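Local coordinates for 14 kDa fatty acid-binding protein (Schistosoma mansoni, PDB 1VYG) that binds long-chain fatty acids such as arachidonic and oleic acid inside a beta-barrel and may take part in their transport, at residues 3-8 with 109-114; 10-15 with 37-42; 19-24 with 118-123; 80-85 with 98-103. One frame throughout, in Å; residues are numbered along the deposited sequence.

Contact 1 of 4, residues 3-8 with 109-114; sequences MSSFLG and REVDGD. With ACD (arachidonic acid), chain B.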
loop_
_atom_site.group_PDB
_atom_site.type_symbol
_atom_site.label_atom_id
_atom_site.label_comp_id
_atom_site.label_asym_id
_atom_site.label_seq_id
_atom_site.Cartn_x
_atom_site.Cartn_y
_atom_site.Cartn_z
ATOM N N MET A 3 12.099 2.824 -10.372
ATOM C CA MET A 3 10.684 2.439 -10.183
ATOM C C MET A 3 9.856 2.652 -11.435
ATOM O O MET A 3 8.716 3.086 -11.360
ATOM C CB MET A 3 10.040 3.167 -8.986
ATOM C CG MET A 3 10.907 3.187 -7.729
ATOM S SD MET A 3 12.073 1.790 -7.648
ATOM C CE MET A 3 11.052 0.611 -6.714
ATOM N N SER A 4 10.438 2.307 -12.576
ATOM C CA SER A 4 9.822 2.529 -13.882
ATOM C C SER A 4 8.617 1.621 -14.084
ATOM O O SER A 4 7.639 1.983 -14.746
ATOM C CB SER A 4 10.838 2.264 -15.007
ATOM O OG SER A 4 12.167 2.381 -14.534
ATOM N N SER A 5 8.732 0.417 -13.544
ATOM C CA SER A 5 7.674 -0.577 -13.618
ATOM C C SER A 5 6.479 -0.172 -12.742
ATOM O O SER A 5 5.342 -0.559 -13.008
ATOM C CB SER A 5 8.222 -1.942 -13.188
ATOM O OG SER A 5 9.368 -1.809 -12.355
ATOM N N PHE A 6 6.751 0.602 -11.696
ATOM C CA PHE A 6 5.703 1.064 -10.794
ATOM C C PHE A 6 4.871 2.184 -11.354
ATOM O O PHE A 6 3.751 2.358 -10.922
ATOM C CB PHE A 6 6.287 1.529 -9.471
ATOM C CG PHE A 6 6.451 0.436 -8.500
ATOM C CD1 PHE A 6 7.651 -0.249 -8.413
ATOM C CD2 PHE A 6 5.398 0.051 -7.700
ATOM C CE1 PHE A 6 7.794 -1.274 -7.535
ATOM C CE2 PHE A 6 5.550 -0.961 -6.804
ATOM C CZ PHE A 6 6.745 -1.632 -6.732
ATOM N N LEU A 7 5.423 2.949 -12.291
ATOM C CA LEU A 7 4.711 4.074 -12.884
ATOM C C LEU A 7 3.441 3.644 -13.602
ATOM O O LEU A 7 3.368 2.555 -14.167
ATOM C CB LEU A 7 5.612 4.827 -13.857
ATOM C CG LEU A 7 6.548 5.874 -13.247
ATOM C CD1 LEU A 7 6.733 5.781 -11.725
ATOM C CD2 LEU A 7 7.884 5.788 -13.950
ATOM N N GLY A 8 2.445 4.520 -13.564
ATOM C CA GLY A 8 1.146 4.229 -14.124
ATOM C C GLY A 8 0.102 3.897 -13.079
ATOM O O GLY A 8 0.296 4.131 -11.899
ATOM N N ARG A 109 5.295 -4.101 -2.005
ATOM C CA ARG A 109 4.727 -3.996 -3.341
ATOM C C ARG A 109 5.800 -4.386 -4.333
ATOM O O ARG A 109 6.900 -3.882 -4.279
ATOM C CB ARG A 109 4.294 -2.568 -3.657
ATOM C CG ARG A 109 3.273 -1.995 -2.680
ATOM C CD ARG A 109 2.721 -0.650 -3.091
ATOM N NE ARG A 109 1.552 -0.343 -2.292
ATOM C CZ ARG A 109 1.600 0.097 -1.031
ATOM N NH1 ARG A 109 2.749 0.360 -0.424
ATOM N NH2 ARG A 109 0.477 0.302 -0.375
ATOM N N GLU A 110 5.459 -5.265 -5.259
ATOM C CA GLU A 110 6.416 -5.832 -6.187
ATOM C C GLU A 110 5.782 -5.912 -7.569
ATOM O O GLU A 110 4.773 -6.558 -7.739
ATOM C CB GLU A 110 6.802 -7.232 -5.722
ATOM C CG GLU A 110 8.013 -7.789 -6.438
ATOM C CD GLU A 110 8.320 -9.225 -6.060
ATOM O OE1 GLU A 110 7.706 -9.726 -5.077
ATOM O OE2 GLU A 110 9.161 -9.842 -6.769
ATOM N N VAL A 111 6.368 -5.232 -8.543
ATOM C CA VAL A 111 5.901 -5.294 -9.917
ATOM C C VAL A 111 6.483 -6.501 -10.619
ATOM O O VAL A 111 7.678 -6.696 -10.610
ATOM C CB VAL A 111 6.290 -4.039 -10.709
ATOM C CG1 VAL A 111 5.905 -4.209 -12.181
ATOM C CG2 VAL A 111 5.624 -2.798 -10.095
ATOM N N ASP A 112 5.613 -7.302 -11.212
ATOM C CA ASP A 112 5.995 -8.406 -12.071
ATOM C C ASP A 112 5.067 -8.425 -13.301
ATOM O O ASP A 112 4.010 -9.064 -13.301
ATOM C CB ASP A 112 5.918 -9.726 -11.303
ATOM C CG ASP A 112 6.460 -10.890 -12.103
ATOM O OD1 ASP A 112 6.424 -12.038 -11.604
ATOM O OD2 ASP A 112 6.961 -10.748 -13.236
ATOM N N GLY A 113 5.487 -7.727 -14.348
ATOM C CA GLY A 113 4.738 -7.636 -15.566
ATOM C C GLY A 113 3.527 -6.762 -15.351
ATOM O O GLY A 113 3.658 -5.572 -15.056
ATOM N N ASP A 114 2.350 -7.364 -15.498
ATOM C CA ASP A 114 1.086 -6.667 -15.337
ATOM C C ASP A 114 0.497 -6.833 -13.945
ATOM O O ASP A 114 -0.572 -6.321 -13.641
ATOM C CB ASP A 114 0.115 -7.165 -16.410
ATOM C CG ASP A 114 0.529 -6.706 -17.796
ATOM O OD1 ASP A 114 1.256 -5.682 -17.889
ATOM O OD2 ASP A 114 0.180 -7.306 -18.842
HETATM C C1 ACD B . -2.545 -1.804 -0.815
HETATM C C2 ACD B . -2.141 -2.262 0.559
HETATM C C3 ACD B . -2.570 -1.196 1.564
HETATM C C4 ACD B . -2.988 -1.869 2.874
HETATM C C5 ACD B . -1.996 -1.564 3.991
HETATM C C6 ACD B . -2.384 -1.773 5.259
HETATM C C7 ACD B . -3.763 -2.313 5.579
HETATM C C8 ACD B . -4.267 -1.440 6.664
HETATM C C9 ACD B . -5.477 -0.893 6.745
HETATM C C10 ACD B . -6.596 -1.038 5.763
HETATM C C11 ACD B . -7.817 -0.698 6.576
HETATM C C12 ACD B . -9.036 -0.645 6.072
HETATM C C13 ACD B . -9.296 -0.904 4.624
HETATM C C14 ACD B . -10.069 0.272 4.048
HETATM C C15 ACD B . -10.102 0.533 2.737
HETATM C C16 ACD B . -9.409 -0.341 1.702
HETATM C C17 ACD B . -8.307 0.426 0.990
HETATM C C18 ACD B . -8.870 1.671 0.311
HETATM C C19 ACD B . -8.224 2.901 0.934
HETATM C C20 ACD B . -8.773 4.214 0.371
HETATM O O1 ACD B . -2.057 -0.801 -1.343
HETATM O O2 ACD B . -3.475 -2.521 -1.432
#

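Contact 2 of 4, residues 10-15 with 37-42; sequences WKLSES and TVTPTV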
loop_
_atom_site.group_PDB
_atom_site.type_symbol
_atom_site.label_atom_id
_atom_site.label_comp_id
_atom_site.label_asym_id
_atom_site.label_seq_id
_atom_site.Cartn_x
_atom_site.Cartn_y
_atom_site.Cartn_z
ATOM N N TRP A 10 -3.059 1.172 -11.526
ATOM C CA TRP A 10 -3.184 -0.202 -11.077
ATOM C C TRP A 10 -4.510 -0.338 -10.369
ATOM O O TRP A 10 -4.840 0.483 -9.545
ATOM C CB TRP A 10 -2.074 -0.543 -10.079
ATOM C CG TRP A 10 -0.664 -0.398 -10.578
ATOM C CD1 TRP A 10 0.150 0.697 -10.446
ATOM C CD2 TRP A 10 0.112 -1.385 -11.256
ATOM N NE1 TRP A 10 1.373 0.445 -11.003
ATOM C CE2 TRP A 10 1.377 -0.820 -11.514
ATOM C CE3 TRP A 10 -0.131 -2.696 -11.671
ATOM C CZ2 TRP A 10 2.380 -1.509 -12.154
ATOM C CZ3 TRP A 10 0.879 -3.384 -12.307
ATOM C CH2 TRP A 10 2.118 -2.791 -12.542
ATOM N N LYS A 11 -5.277 -1.371 -10.694
ATOM C CA LYS A 11 -6.552 -1.631 -10.024
ATOM C C LYS A 11 -6.405 -2.939 -9.282
ATOM O O LYS A 11 -5.845 -3.881 -9.821
ATOM C CB LYS A 11 -7.693 -1.728 -11.032
ATOM C CG LYS A 11 -9.114 -1.896 -10.402
ATOM C CD LYS A 11 -10.050 -0.731 -10.780
ATOM C CE LYS A 11 -11.528 -1.117 -10.805
ATOM N NZ LYS A 11 -12.191 -0.744 -12.108
ATOM N N LEU A 12 -6.893 -2.988 -8.044
ATOM C CA LEU A 12 -6.978 -4.234 -7.291
ATOM C C LEU A 12 -7.840 -5.228 -8.048
ATOM O O LEU A 12 -8.869 -4.856 -8.596
ATOM C CB LEU A 12 -7.579 -3.979 -5.908
ATOM C CG LEU A 12 -7.726 -5.163 -4.959
ATOM C CD1 LEU A 12 -6.420 -5.553 -4.352
ATOM C CD2 LEU A 12 -8.697 -4.803 -3.887
ATOM N N SER A 13 -7.393 -6.482 -8.101
ATOM C CA SER A 13 -8.150 -7.555 -8.714
ATOM C C SER A 13 -8.384 -8.690 -7.755
ATOM O O SER A 13 -9.443 -9.302 -7.787
ATOM C CB SER A 13 -7.449 -8.082 -9.965
ATOM O OG SER A 13 -6.109 -8.427 -9.701
ATOM N N GLU A 14 -7.405 -9.016 -6.925
ATOM C CA GLU A 14 -7.630 -10.021 -5.881
ATOM C C GLU A 14 -6.968 -9.680 -4.563
ATOM O O GLU A 14 -5.907 -9.082 -4.514
ATOM C CB GLU A 14 -7.174 -11.403 -6.313
ATOM C CG GLU A 14 -6.670 -11.476 -7.729
ATOM C CD GLU A 14 -5.891 -12.736 -7.971
ATOM O OE1 GLU A 14 -4.835 -12.659 -8.651
ATOM O OE2 GLU A 14 -6.365 -13.795 -7.471
ATOM N N SER A 15 -7.627 -10.100 -3.499
ATOM C CA SER A 15 -7.161 -9.872 -2.156
ATOM C C SER A 15 -7.329 -11.176 -1.382
ATOM O O SER A 15 -8.414 -11.717 -1.340
ATOM C CB SER A 15 -7.988 -8.762 -1.523
ATOM O OG SER A 15 -7.623 -8.561 -0.164
ATOM N N THR A 37 -14.595 -5.012 0.477
ATOM C CA THR A 37 -15.388 -4.847 -0.741
ATOM C C THR A 37 -14.669 -4.046 -1.826
ATOM O O THR A 37 -14.538 -4.515 -2.962
ATOM C CB THR A 37 -16.748 -4.164 -0.452
ATOM O OG1 THR A 37 -16.543 -2.925 0.227
ATOM C CG2 THR A 37 -17.600 -4.994 0.501
ATOM N N VAL A 38 -14.204 -2.844 -1.490
ATOM C CA VAL A 38 -13.733 -1.917 -2.517
ATOM C C VAL A 38 -12.446 -2.369 -3.186
ATOM O O VAL A 38 -11.624 -3.074 -2.603
ATOM C CB VAL A 38 -13.513 -0.485 -2.002
ATOM C CG1 VAL A 38 -14.657 -0.052 -1.098
ATOM C CG2 VAL A 38 -12.165 -0.358 -1.305
ATOM N N THR A 39 -12.302 -1.926 -4.428
ATOM C CA THR A 39 -11.179 -2.265 -5.274
ATOM C C THR A 39 -10.502 -0.950 -5.652
ATOM O O THR A 39 -10.876 -0.301 -6.617
ATOM C CB THR A 39 -11.661 -3.051 -6.518
ATOM O OG1 THR A 39 -12.669 -2.317 -7.214
ATOM C CG2 THR A 39 -12.399 -4.313 -6.106
ATOM N N PRO A 40 -9.513 -0.546 -4.868
ATOM C CA PRO A 40 -8.841 0.714 -5.113
ATOM C C PRO A 40 -8.047 0.692 -6.398
ATOM O O PRO A 40 -7.726 -0.373 -6.929
ATOM C CB PRO A 40 -7.889 0.825 -3.922
ATOM C CG PRO A 40 -8.389 -0.084 -2.963
ATOM C CD PRO A 40 -8.915 -1.228 -3.712
ATOM N N THR A 41 -7.726 1.892 -6.859
ATOM C CA THR A 41 -6.879 2.101 -7.996
ATOM C C THR A 41 -5.743 2.944 -7.501
ATOM O O THR A 41 -5.939 4.088 -7.138
ATOM C CB THR A 41 -7.665 2.817 -9.104
ATOM O OG1 THR A 41 -8.683 1.935 -9.594
ATOM C CG2 THR A 41 -6.822 3.076 -10.346
ATOM N N VAL A 42 -4.551 2.373 -7.453
ATOM C CA VAL A 42 -3.385 3.143 -7.057
ATOM C C VAL A 42 -2.565 3.545 -8.284
ATOM O O VAL A 42 -2.449 2.821 -9.250
ATOM C CB VAL A 42 -2.541 2.453 -5.946
ATOM C CG1 VAL A 42 -3.390 1.475 -5.147
ATOM C CG2 VAL A 42 -1.340 1.753 -6.493
#

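Contact 3 of 4, residues 19-24 with 118-123; sequences DAVMSK and TTVTVG. With ACD (arachidonic acid), chain B.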
loop_
_atom_site.group_PDB
_atom_site.type_symbol
_atom_site.label_atom_id
_atom_site.label_comp_id
_atom_site.label_asym_id
_atom_site.label_seq_id
_atom_site.Cartn_x
_atom_site.Cartn_y
_atom_site.Cartn_z
ATOM N N ASP A 19 -8.812 -9.575 5.709
ATOM C CA ASP A 19 -9.549 -9.345 6.946
ATOM C C ASP A 19 -8.724 -9.720 8.171
ATOM O O ASP A 19 -8.890 -9.125 9.235
ATOM C CB ASP A 19 -10.868 -10.093 6.970
ATOM C CG ASP A 19 -11.856 -9.489 7.965
ATOM O OD1 ASP A 19 -12.178 -10.149 8.983
ATOM O OD2 ASP A 19 -12.365 -8.363 7.807
ATOM N N ALA A 20 -7.843 -10.705 8.021
ATOM C CA ALA A 20 -6.949 -11.083 9.098
ATOM C C ALA A 20 -6.017 -9.939 9.488
ATOM O O ALA A 20 -5.864 -9.664 10.686
ATOM C CB ALA A 20 -6.143 -12.313 8.726
ATOM N N VAL A 21 -5.410 -9.263 8.500
ATOM C CA VAL A 21 -4.339 -8.319 8.825
ATOM C C VAL A 21 -4.916 -7.112 9.500
ATOM O O VAL A 21 -4.290 -6.535 10.390
ATOM C CB VAL A 21 -3.447 -7.834 7.630
ATOM C CG1 VAL A 21 -2.996 -8.981 6.759
ATOM C CG2 VAL A 21 -4.123 -6.692 6.809
ATOM N N MET A 22 -6.115 -6.735 9.101
ATOM C CA MET A 22 -6.646 -5.475 9.561
ATOM C C MET A 22 -7.742 -5.608 10.646
ATOM O O MET A 22 -8.193 -4.622 11.185
ATOM C CB MET A 22 -7.123 -4.650 8.386
ATOM C CG MET A 22 -8.345 -5.176 7.738
ATOM S SD MET A 22 -8.626 -4.247 6.260
ATOM C CE MET A 22 -10.159 -5.107 5.665
ATOM N N SER A 23 -8.122 -6.835 10.986
ATOM C CA SER A 23 -8.745 -7.118 12.275
ATOM C C SER A 23 -7.655 -6.945 13.312
ATOM O O SER A 23 -7.899 -6.398 14.379
ATOM C CB SER A 23 -9.246 -8.558 12.359
ATOM O OG SER A 23 -10.202 -8.810 11.352
ATOM N N LYS A 24 -6.464 -7.441 12.978
ATOM C CA LYS A 24 -5.293 -7.357 13.832
ATOM C C LYS A 24 -4.814 -5.924 13.978
ATOM O O LYS A 24 -4.193 -5.581 14.980
ATOM C CB LYS A 24 -4.180 -8.269 13.295
ATOM C CG LYS A 24 -2.783 -7.905 13.724
ATOM C CD LYS A 24 -1.812 -9.057 13.553
ATOM C CE LYS A 24 -1.488 -9.715 14.866
ATOM N NZ LYS A 24 -0.337 -10.643 14.742
ATOM N N THR A 118 0.975 -6.892 -3.724
ATOM C CA THR A 118 1.114 -6.156 -2.488
ATOM C C THR A 118 0.972 -7.165 -1.377
ATOM O O THR A 118 -0.092 -7.697 -1.176
ATOM C CB THR A 118 0.027 -5.102 -2.368
ATOM O OG1 THR A 118 0.259 -4.064 -3.330
ATOM C CG2 THR A 118 0.092 -4.394 -1.014
ATOM N N THR A 119 2.070 -7.455 -0.690
ATOM C CA THR A 119 2.048 -8.307 0.472
ATOM C C THR A 119 1.925 -7.408 1.682
ATOM O O THR A 119 2.661 -6.466 1.799
ATOM C CB THR A 119 3.335 -9.113 0.529
ATOM O OG1 THR A 119 3.563 -9.748 -0.739
ATOM C CG2 THR A 119 3.215 -10.233 1.512
ATOM N N VAL A 120 0.973 -7.688 2.569
ATOM C CA VAL A 120 0.821 -6.891 3.779
ATOM C C VAL A 120 0.967 -7.770 5.026
ATOM O O VAL A 120 0.283 -8.758 5.178
ATOM C CB VAL A 120 -0.501 -6.116 3.797
ATOM C CG1 VAL A 120 -0.475 -5.090 4.898
ATOM C CG2 VAL A 120 -0.730 -5.427 2.455
ATOM N N THR A 121 1.875 -7.386 5.914
ATOM C CA THR A 121 2.251 -8.217 7.045
ATOM C C THR A 121 2.169 -7.421 8.347
ATOM O O THR A 121 2.794 -6.375 8.490
ATOM C CB THR A 121 3.671 -8.781 6.834
ATOM O OG1 THR A 121 3.806 -9.247 5.487
ATOM C CG2 THR A 121 3.888 -10.038 7.665
ATOM N N VAL A 122 1.345 -7.905 9.265
ATOM C CA VAL A 122 1.332 -7.407 10.619
ATOM C C VAL A 122 1.708 -8.565 11.527
ATOM O O VAL A 122 0.915 -9.475 11.763
ATOM C CB VAL A 122 -0.042 -6.846 11.008
ATOM C CG1 VAL A 122 0.034 -6.190 12.410
ATOM C CG2 VAL A 122 -0.517 -5.845 9.954
ATOM N N GLY A 123 2.938 -8.526 12.014
ATOM C CA GLY A 123 3.494 -9.609 12.789
ATOM C C GLY A 123 3.560 -10.866 11.956
ATOM O O GLY A 123 4.229 -10.907 10.924
HETATM C C1 ACD B . -2.545 -1.804 -0.815
HETATM C C2 ACD B . -2.141 -2.262 0.559
HETATM C C3 ACD B . -2.570 -1.196 1.564
HETATM C C4 ACD B . -2.988 -1.869 2.874
HETATM C C5 ACD B . -1.996 -1.564 3.991
HETATM C C6 ACD B . -2.384 -1.773 5.259
HETATM C C7 ACD B . -3.763 -2.313 5.579
HETATM C C8 ACD B . -4.267 -1.440 6.664
HETATM C C9 ACD B . -5.477 -0.893 6.745
HETATM C C10 ACD B . -6.596 -1.038 5.763
HETATM C C11 ACD B . -7.817 -0.698 6.576
HETATM C C12 ACD B . -9.036 -0.645 6.072
HETATM C C13 ACD B . -9.296 -0.904 4.624
HETATM C C14 ACD B . -10.069 0.272 4.048
HETATM C C15 ACD B . -10.102 0.533 2.737
HETATM C C16 ACD B . -9.409 -0.341 1.702
HETATM C C17 ACD B . -8.307 0.426 0.990
HETATM C C18 ACD B . -8.870 1.671 0.311
HETATM C C19 ACD B . -8.224 2.901 0.934
HETATM C C20 ACD B . -8.773 4.214 0.371
HETATM O O1 ACD B . -2.057 -0.801 -1.343
HETATM O O2 ACD B . -3.475 -2.521 -1.432
#

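Contact 4 of 4, residues 80-85 with 98-103; sequences RNVKSV and QVDPKN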
loop_
_atom_site.group_PDB
_atom_site.type_symbol
_atom_site.label_atom_id
_atom_site.label_comp_id
_atom_site.label_asym_id
_atom_site.label_seq_id
_atom_site.Cartn_x
_atom_site.Cartn_y
_atom_site.Cartn_z
ATOM N N ARG A 80 -5.439 5.584 11.110
ATOM C CA ARG A 80 -4.348 5.585 12.106
ATOM C C ARG A 80 -3.304 6.619 11.616
ATOM O O ARG A 80 -3.067 6.852 10.458
ATOM C CB ARG A 80 -3.778 4.197 12.192
ATOM C CG ARG A 80 -4.742 3.159 12.664
ATOM C CD ARG A 80 -4.056 1.672 12.426
ATOM N NE ARG A 80 -4.069 1.262 11.056
ATOM C CZ ARG A 80 -3.066 1.027 10.256
ATOM N NH1 ARG A 80 -3.279 0.718 9.007
ATOM N NH2 ARG A 80 -1.844 1.065 10.707
ATOM N N ASN A 81 -2.808 7.448 12.509
ATOM C CA ASN A 81 -1.657 8.301 12.249
ATOM C C ASN A 81 -0.436 7.421 12.434
ATOM O O ASN A 81 -0.186 6.946 13.540
ATOM C CB ASN A 81 -1.632 9.490 13.224
ATOM C CG ASN A 81 -2.836 10.387 13.060
ATOM O OD1 ASN A 81 -2.741 11.452 12.476
ATOM N ND2 ASN A 81 -3.988 9.931 13.534
ATOM N N VAL A 82 0.293 7.174 11.346
ATOM C CA VAL A 82 1.445 6.260 11.350
ATOM C C VAL A 82 2.739 6.955 10.918
ATOM O O VAL A 82 2.708 7.920 10.167
ATOM C CB VAL A 82 1.207 5.049 10.405
ATOM C CG1 VAL A 82 0.047 4.214 10.898
ATOM C CG2 VAL A 82 0.988 5.495 8.940
ATOM N N LYS A 83 3.875 6.453 11.386
ATOM C CA LYS A 83 5.167 6.895 10.882
ATOM C C LYS A 83 5.601 5.877 9.862
ATOM O O LYS A 83 5.767 4.696 10.191
ATOM C CB LYS A 83 6.220 6.942 11.992
ATOM C CG LYS A 83 5.995 7.988 13.073
ATOM C CD LYS A 83 7.039 7.822 14.199
ATOM C CE LYS A 83 6.687 6.674 15.161
ATOM N NZ LYS A 83 7.211 5.336 14.723
ATOM N N SER A 84 5.811 6.326 8.633
ATOM C CA SER A 84 6.125 5.421 7.549
ATOM C C SER A 84 7.518 5.631 6.999
ATOM O O SER A 84 8.051 6.719 7.040
ATOM C CB SER A 84 5.090 5.588 6.447
ATOM O OG SER A 84 3.797 5.572 7.013
ATOM N N VAL A 85 8.119 4.562 6.510
ATOM C CA VAL A 85 9.283 4.663 5.651
ATOM C C VAL A 85 9.049 3.716 4.470
ATOM O O VAL A 85 8.594 2.595 4.666
ATOM C CB VAL A 85 10.593 4.328 6.419
ATOM C CG1 VAL A 85 10.639 2.858 6.898
ATOM C CG2 VAL A 85 11.781 4.622 5.568
ATOM N N GLN A 98 4.906 0.708 8.268
ATOM C CA GLN A 98 3.961 1.662 8.808
ATOM C C GLN A 98 3.929 1.401 10.293
ATOM O O GLN A 98 3.492 0.327 10.731
ATOM C CB GLN A 98 2.558 1.451 8.225
ATOM C CG GLN A 98 2.309 2.225 6.960
ATOM C CD GLN A 98 0.916 2.013 6.399
ATOM O OE1 GLN A 98 0.379 0.917 6.453
ATOM N NE2 GLN A 98 0.333 3.066 5.862
ATOM N N VAL A 99 4.384 2.382 11.063
ATOM C CA VAL A 99 4.480 2.213 12.497
ATOM C C VAL A 99 3.462 3.090 13.184
ATOM O O VAL A 99 3.496 4.306 13.086
ATOM C CB VAL A 99 5.891 2.492 13.027
ATOM C CG1 VAL A 99 5.936 2.280 14.539
ATOM C CG2 VAL A 99 6.894 1.566 12.349
ATOM N N ASP A 100 2.509 2.426 13.812
ATOM C CA ASP A 100 1.676 3.023 14.833
ATOM C C ASP A 100 2.036 2.336 16.174
ATOM O O ASP A 100 2.844 1.393 16.192
ATOM C CB ASP A 100 0.197 2.898 14.429
ATOM C CG ASP A 100 -0.352 1.513 14.623
ATOM O OD1 ASP A 100 -0.713 0.821 13.630
ATOM O OD2 ASP A 100 -0.482 1.050 15.757
ATOM N N PRO A 101 1.505 2.823 17.296
ATOM C CA PRO A 101 1.954 2.323 18.604
ATOM C C PRO A 101 1.404 0.951 18.999
ATOM O O PRO A 101 1.991 0.308 19.884
ATOM C CB PRO A 101 1.495 3.423 19.585
ATOM C CG PRO A 101 0.924 4.558 18.703
ATOM C CD PRO A 101 0.500 3.895 17.435
ATOM N N LYS A 102 0.301 0.517 18.394
ATOM C CA LYS A 102 -0.183 -0.851 18.577
ATOM C C LYS A 102 0.513 -1.910 17.667
ATOM O O LYS A 102 0.742 -3.040 18.095
ATOM C CB LYS A 102 -1.702 -0.893 18.401
ATOM C CG LYS A 102 -2.475 -0.016 19.389
ATOM C CD LYS A 102 -3.944 -0.492 19.542
ATOM C CE LYS A 102 -4.952 0.485 18.942
ATOM N NZ LYS A 102 -6.356 0.104 19.266
ATOM N N ASN A 103 0.877 -1.532 16.442
ATOM C CA ASN A 103 1.342 -2.482 15.442
ATOM C C ASN A 103 2.269 -1.843 14.444
ATOM O O ASN A 103 2.266 -0.638 14.286
ATOM C CB ASN A 103 0.157 -3.033 14.649
ATOM C CG ASN A 103 -0.559 -4.137 15.361
ATOM O OD1 ASN A 103 -0.007 -5.218 15.559
ATOM N ND2 ASN A 103 -1.805 -3.878 15.745
HETATM O O HOH W 1 -1.052 -0.362 8.206
#

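Contact 1 of 4, residues 3-8 with 109-114
F6 lays one face of its ring against V111, whose CG2 methyl stands almost on the ring normal, 3.5 Å from the centroid and 2° off axis. This is a CH-pi contact in which the methyl is nearly equidistant from all six ring carbons. V111 turns CG1 the other way, anti to its backbone N (chi1 174°), and that branch meets S5 CB at 3.4 Å. R109 meets the same phenyl group at its rim: its carbonyl O lies near the ring plane, 3.3 Å from F6 CZ, and R109 CB sits 3.8 Å from F6 CE2. Beyond CB the arginine leaves the phenylalanine, running extended from CG to NE into the barrel. There its NH2 donates to O1 of the arachidonic acid at 2.9 Å, with an N-H...O angle of 160°, while NH1 is held by Q96. R129 and Y131 complete the grip on the carboxylate. The turn before strand 8-16 packs against strand 104-112 by van der Waals and CH-pi contact, with no polar bond between them, and probably helps close this end of the barrel; R109 has its aliphatic root against F6 and its charged end, probably stabilised by the carboxylate, in the fatty-acid site.

Contact 2 of 4, residues 10-15 with 37-42
L12 N donates to P40 O in the straightest bond between 10-15 and 37-42, 3.0 Å long with an N-H...O angle of 174°. The antiparallel pair W10 and V42 adds two more bonds, both weak: V42 N to W10 O at 2.8 Å and W10 N to V42 O, each well bent. W10 O also receives the CA-H of T41, with CA 3.0 Å away. Outward from the backbone, K11 and T41 form a non-hydrogen-bonded pair on the outer face of the barrel. K11 starts with CG anti to its backbone N (chi1 -176°), then bends at chi2, which carries CD to 3.2 Å from T41 OG1 and CE past T39 OG1. On the inner side L12 and P40 lie alongside each other, pointing the same way, with L12 CD2 3.6 Å from P40 CD; P40 also touches the bound fatty acid. W10 swings its indole away from V42, leaving V42 O near the ring plane at the CD1 edge, and NE1 bonds to F6 O. Strand 8-16 is thus joined to 41-47 and the residues leading into it by one straight main-chain bond and two weak ones, with an apolar lining within and a lysine stem over threonines outside.

Contact 3 of 4, residues 19-24 with 118-123
K24, in the segment that carries helix 18-23, reaches along V122. Its CB sets out with CG anti to the backbone N (chi1 157°), and CG comes to rest 3.6 Å from V122 CG1. The next carbon, CD, keeps that methyl at the same distance and also approaches V122 O to 3.3 Å. A bend at chi3 then brings CE past the carbonyl and leaves NZ 3.4 Å from V122 O, a weak hydrogen bond; the stronger partner of the ammonium group is D124, through a salt bridge in the turn that follows. Lysine and valine slide past each other in opposite directions. The pair ties the first helix of the helix-turn-helix lid, the hallmark of the fatty-acid-binding protein barrel, to the end of strand 115-122. One turn earlier V21 points at the same strand: CG1 lies 3.6 Å from V120 O, and its CB faces V122 CG2 at 4.2 Å. Deeper along the strand the inward side chains meet arachidonic acid, V120 CG1 at C6 of the chain and T118 CG2 at C2, 3.5 Å away. Within the helix, D19 O accepts from both S23 N and S23 OG, which arrive from opposite faces of the carbonyl plane.

Contact 4 of 4, residues 80-85 with 98-103
K83 and V99 are an antiparallel hydrogen-bonded pair, K83 N to V99 O and V99 N to K83 O both measuring 2.8 Å, followed by the non-hydrogen-bonded pair S84 and Q98. On the outer side K83 curls over V99, bending at chi3 and chi4 until NZ is 3.3 Å from V99 CG1. These strands, 81-88 and 93-99, make a beta hairpin of the barrel wall. Toward the interior, V82 meets Q98 with CG2 and D100 CB with CG1. R80 bends at chi3 (-75°), which sends NH2 to D100 OD1 at 3.1 Å, a salt bridge entering on the anti side of the carboxylate with the two planes 72° apart. D78 holds NE of the same arginine. A water links R80 to Q98, accepting from R80 NH1 and donating to Q98 OE1, 2.6 Å from each; both residues also touch the bound fatty acid. The other carboxylate oxygen, D100 OD2, receives N103 N from above its plane at 3.0 Å in an Asx motif.

In the fold
All four contacts belong to one antiparallel barrel, but at different places on it. Contacts 1 and 3 are buried and pack non-strand segments, the N-terminal turn and the first helix, on the neighbouring strands 104-112 and 115-122; they meet arachidonic acid at its carboxylate and along its chain respectively. Contacts 2 and 4, partly buried strand pairings on opposite sides of the chain's centre, reach the ligand too, through P40 and through R80 and Q98; backbone bonds join their segments, straight in contact 4 but mostly weak in contact 2. Only contact 4 adds a salt bridge across its segments. W10 of contact 2 packs against S5 and V111 of contact 1, and N103 of contact 4 meets K24 and V122.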